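Side-chain contacts in beta-lactamase (Chitinophaga pinensis, PDB 6N36), which probably hydrolyses the amide bond of beta-lactam rings as a metallo-beta-lactamase, with zinc bound in its active site: residues 92-95 / 96-100; 208-211 / 212-216. All blocks are in the same frame, centred on the assembly; numbering follows the deposited sequence.

In the fold
Interactions 1 and 2 are both i to i+4 contacts within single helices, and the two helices lie on opposite sides of the chain's centre. Their centres are 33 Å apart and their nearest atoms about 18 Å, with no direct touch. Helix 92-99 packs against strand 76-80 of the seven-strand sheet; helix 203-215 links strands 177-182 and 221-223 of the other sheet. The zinc site lies at a distance from both: the side chain of Met92 is about 12 Å from a zinc ion and that of Thr210 about 13 Å. Two groups of zinc ligands, His83, His85 and His160, and Asp87, His88 and His226, form the metal centre of this metallo-beta-lactamase fold.

Interaction 1: 92-95 / 96-100; sequences MAAV and KQQTH
Gln98 runs along the C-terminal part of helix 92-99, past the carbonyl of Ala94; its own backbone N bonds to Ala94 O at 3.0 Å. Its CB lies 3.5 Å from Ala94 O, CG comes closer, at 3.2 Å from that same Ala94 O, and CD is 3.6 Å from it. With CG beside the backbone N (chi1 -68°) and the chain extended beyond it, the amide is carried toward the preceding turn, where NE2 lies 3.4 Å from Ala94 O and 3.9 Å from Ala94 CB. NE2 is hydrogen-bonded to Asp59 of helix 58-69.

One residue on, Thr99 OG1 donates to Val95 O over 2.8 Å, from above the carbonyl plane, 41° out of it. OG1 is also hydrogen-bonded to the backbone N of Ala101, so the hydroxyl links Val95 O to the chain beyond the helix. Thr99 CG2 meets Val95 CG1 at 4.1 Å.

His100, the first residue past the helix, takes positive phi, while its N still bonds to Lys96 O. The bonds to Val95 O from the backbone N of Gln98 and of Thr99 are weak, so the Thr99 hydroxyl helps satisfy this carbonyl at the C-terminal end of the helix.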
# COMPACT_ATOMS: atom_id res chain seq x y z
N MET A 92 -0.08 -10.11 -7.11
CA MET A 92 1.12 -10.38 -6.29
C MET A 92 1.65 -11.80 -6.55
O MET A 92 2.87 -11.95 -6.68
CB MET A 92 0.80 -10.19 -4.81
CG MET A 92 2.03 -10.11 -3.97
SD MET A 92 3.06 -8.63 -4.27
CE MET A 92 2.18 -7.28 -3.45
N ALA A 93 0.78 -12.79 -6.65
CA ALA A 93 1.22 -14.17 -6.98
C ALA A 93 1.93 -14.19 -8.32
O ALA A 93 2.99 -14.88 -8.43
CB ALA A 93 0.07 -15.15 -6.96
N ALA A 94 1.39 -13.50 -9.32
CA ALA A 94 1.98 -13.45 -10.68
C ALA A 94 3.36 -12.83 -10.58
O ALA A 94 4.34 -13.34 -11.17
CB ALA A 94 1.09 -12.73 -11.67
N VAL A 95 3.47 -11.70 -9.88
CA VAL A 95 4.77 -11.01 -9.78
C VAL A 95 5.77 -11.93 -9.07
O VAL A 95 6.91 -12.07 -9.56
CB VAL A 95 4.68 -9.65 -9.04
CG1 VAL A 95 6.06 -9.10 -8.78
CG2 VAL A 95 3.84 -8.68 -9.82
N LYS A 96 5.38 -12.62 -8.00
CA LYS A 96 6.31 -13.51 -7.25
C LYS A 96 6.75 -14.69 -8.13
O LYS A 96 7.96 -14.98 -8.17
CB LYS A 96 5.64 -14.06 -6.00
CG LYS A 96 6.57 -14.87 -5.11
CD LYS A 96 5.95 -15.30 -3.79
CE LYS A 96 6.82 -16.31 -3.07
NZ LYS A 96 6.16 -16.86 -1.87
N GLN A 97 5.82 -15.24 -8.90
CA GLN A 97 6.13 -16.36 -9.82
C GLN A 97 7.15 -15.90 -10.86
O GLN A 97 8.08 -16.70 -11.18
CB GLN A 97 4.88 -16.88 -10.52
CG GLN A 97 5.22 -18.11 -11.35
CD GLN A 97 4.07 -18.53 -12.22
OE1 GLN A 97 3.05 -17.85 -12.31
NE2 GLN A 97 4.26 -19.66 -12.88
N GLN A 98 7.00 -14.69 -11.40
CA GLN A 98 7.82 -14.18 -12.52
C GLN A 98 9.18 -13.71 -12.05
O GLN A 98 10.07 -13.65 -12.95
CB GLN A 98 7.08 -13.08 -13.27
CG GLN A 98 5.89 -13.62 -14.01
CD GLN A 98 5.10 -12.51 -14.64
OE1 GLN A 98 5.66 -11.66 -15.33
NE2 GLN A 98 3.78 -12.53 -14.44
N THR A 99 9.35 -13.27 -10.79
CA THR A 99 10.57 -12.59 -10.30
C THR A 99 11.30 -13.45 -9.28
O THR A 99 12.46 -13.20 -9.10
CB THR A 99 10.25 -11.23 -9.65
OG1 THR A 99 9.41 -11.51 -8.54
CG2 THR A 99 9.56 -10.23 -10.57
N HIS A 100 10.64 -14.39 -8.62
CA HIS A 100 11.16 -15.10 -7.42
C HIS A 100 11.58 -14.10 -6.34
O HIS A 100 12.37 -14.41 -5.46
CB HIS A 100 12.22 -16.13 -7.89
CG HIS A 100 11.59 -17.39 -8.41
ND1 HIS A 100 12.30 -18.55 -8.62
CD2 HIS A 100 10.30 -17.67 -8.76
CE1 HIS A 100 11.49 -19.49 -9.08
NE2 HIS A 100 10.25 -18.97 -9.18

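Interaction 2: 208-211 / 212-216; sequences AYTL and KAMKA
Tyr209 O accepts the backbone N of Ala213 nearly along the C=O axis at 2.8 Å, and Thr210 O takes Met214 N at 2.8 Å, whereas the bonds from Lys212 N to Ala208 O and from Lys215 N to Leu211 O are weak. On one side of the helix the Tyr209 ring lies against Ala213, with CG opposite the backbone N (chi1 165°). The methyl CB of Ala213 sits over one face of the Tyr209 ring, 4.1 Å from its centroid, in a CH-pi contact. It stands 23° off the ring normal, displaced toward the rim. CE2 of Tyr209 is 3.9 Å from Ala213 CB.

The Thr210 and Met214 side chains lie alongside each other and leave the helix in a common direction. Thr210 CG2 reaches Met214 SD at 3.6 Å, while Met214 CG rests 3.2 Å from Thr210 O. The Thr210 hydroxyl turns to the carbonyl oxygens of Asp206 and Pro158, so its methyl is the branch that meets the sulfur. A turn about CG-CD of Lys212 (chi3 -74°) brings its CE back to 3.4 Å from Ala208 O.

Helix 203-215 is the crossover of a beta-alpha-beta unit between strands 177-182 and 221-223. Helix 250-268 packs against it through Leu257, Gln261 and Tyr264, which touch Met214, Leu211 and Ala208, and Asp254 of the same helix forms a salt bridge with Lys215.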
# COMPACT_ATOMS: atom_id res chain seq x y z
N ALA A 208 -9.19 2.55 16.33
CA ALA A 208 -8.97 3.63 17.30
C ALA A 208 -7.47 3.83 17.51
O ALA A 208 -6.94 4.98 17.49
CB ALA A 208 -9.65 3.39 18.59
N TYR A 209 -6.75 2.72 17.68
CA TYR A 209 -5.28 2.72 17.83
C TYR A 209 -4.64 3.37 16.61
O TYR A 209 -3.79 4.31 16.71
CB TYR A 209 -4.73 1.31 18.08
CG TYR A 209 -3.23 1.24 17.87
CD1 TYR A 209 -2.36 1.61 18.86
CD2 TYR A 209 -2.68 0.93 16.65
CE1 TYR A 209 -1.01 1.65 18.65
CE2 TYR A 209 -1.32 0.95 16.41
CZ TYR A 209 -0.46 1.23 17.46
OH TYR A 209 0.90 1.32 17.26
N THR A 210 -5.03 2.93 15.42
CA THR A 210 -4.41 3.39 14.17
C THR A 210 -4.63 4.89 13.99
O THR A 210 -3.68 5.60 13.56
CB THR A 210 -4.98 2.58 13.03
OG1 THR A 210 -4.46 1.26 13.19
CG2 THR A 210 -4.61 3.14 11.68
N LEU A 211 -5.84 5.39 14.24
CA LEU A 211 -6.07 6.84 14.04
C LEU A 211 -5.11 7.65 14.92
O LEU A 211 -4.52 8.64 14.42
CB LEU A 211 -7.53 7.14 14.33
CG LEU A 211 -8.47 6.71 13.21
CD1 LEU A 211 -9.87 6.49 13.73
CD2 LEU A 211 -8.41 7.72 12.08
N LYS A 212 -4.88 7.24 16.15
CA LYS A 212 -3.96 7.96 17.05
C LYS A 212 -2.51 7.78 16.59
O LYS A 212 -1.74 8.76 16.49
CB LYS A 212 -4.16 7.51 18.49
CG LYS A 212 -5.52 7.87 19.07
CD LYS A 212 -5.76 7.40 20.49
CE LYS A 212 -5.99 5.92 20.60
NZ LYS A 212 -6.13 5.48 22.00
N ALA A 213 -2.13 6.55 16.24
CA ALA A 213 -0.76 6.17 15.87
C ALA A 213 -0.34 6.91 14.60
O ALA A 213 0.77 7.47 14.53
CB ALA A 213 -0.67 4.69 15.70
N MET A 214 -1.21 6.98 13.60
CA MET A 214 -0.87 7.65 12.34
C MET A 214 -0.76 9.17 12.55
O MET A 214 0.09 9.77 11.90
CB MET A 214 -1.91 7.27 11.27
CG MET A 214 -1.79 5.80 10.93
SD MET A 214 -2.83 5.38 9.49
CE MET A 214 -1.81 6.09 8.19
N LYS A 215 -1.54 9.74 13.45
CA LYS A 215 -1.42 11.20 13.69
C LYS A 215 -0.03 11.51 14.25
O LYS A 215 0.53 12.62 14.02
CB LYS A 215 -2.49 11.64 14.68
CG LYS A 215 -2.80 13.13 14.58
CD LYS A 215 -3.61 13.37 13.30
CE LYS A 215 -4.78 14.31 13.50
NZ LYS A 215 -4.34 15.72 13.43
N ALA A 216 0.53 10.58 15.01
CA ALA A 216 1.79 10.79 15.74
C ALA A 216 3.03 10.66 14.85
O ALA A 216 4.12 11.03 15.30
CB ALA A 216 1.87 9.86 16.93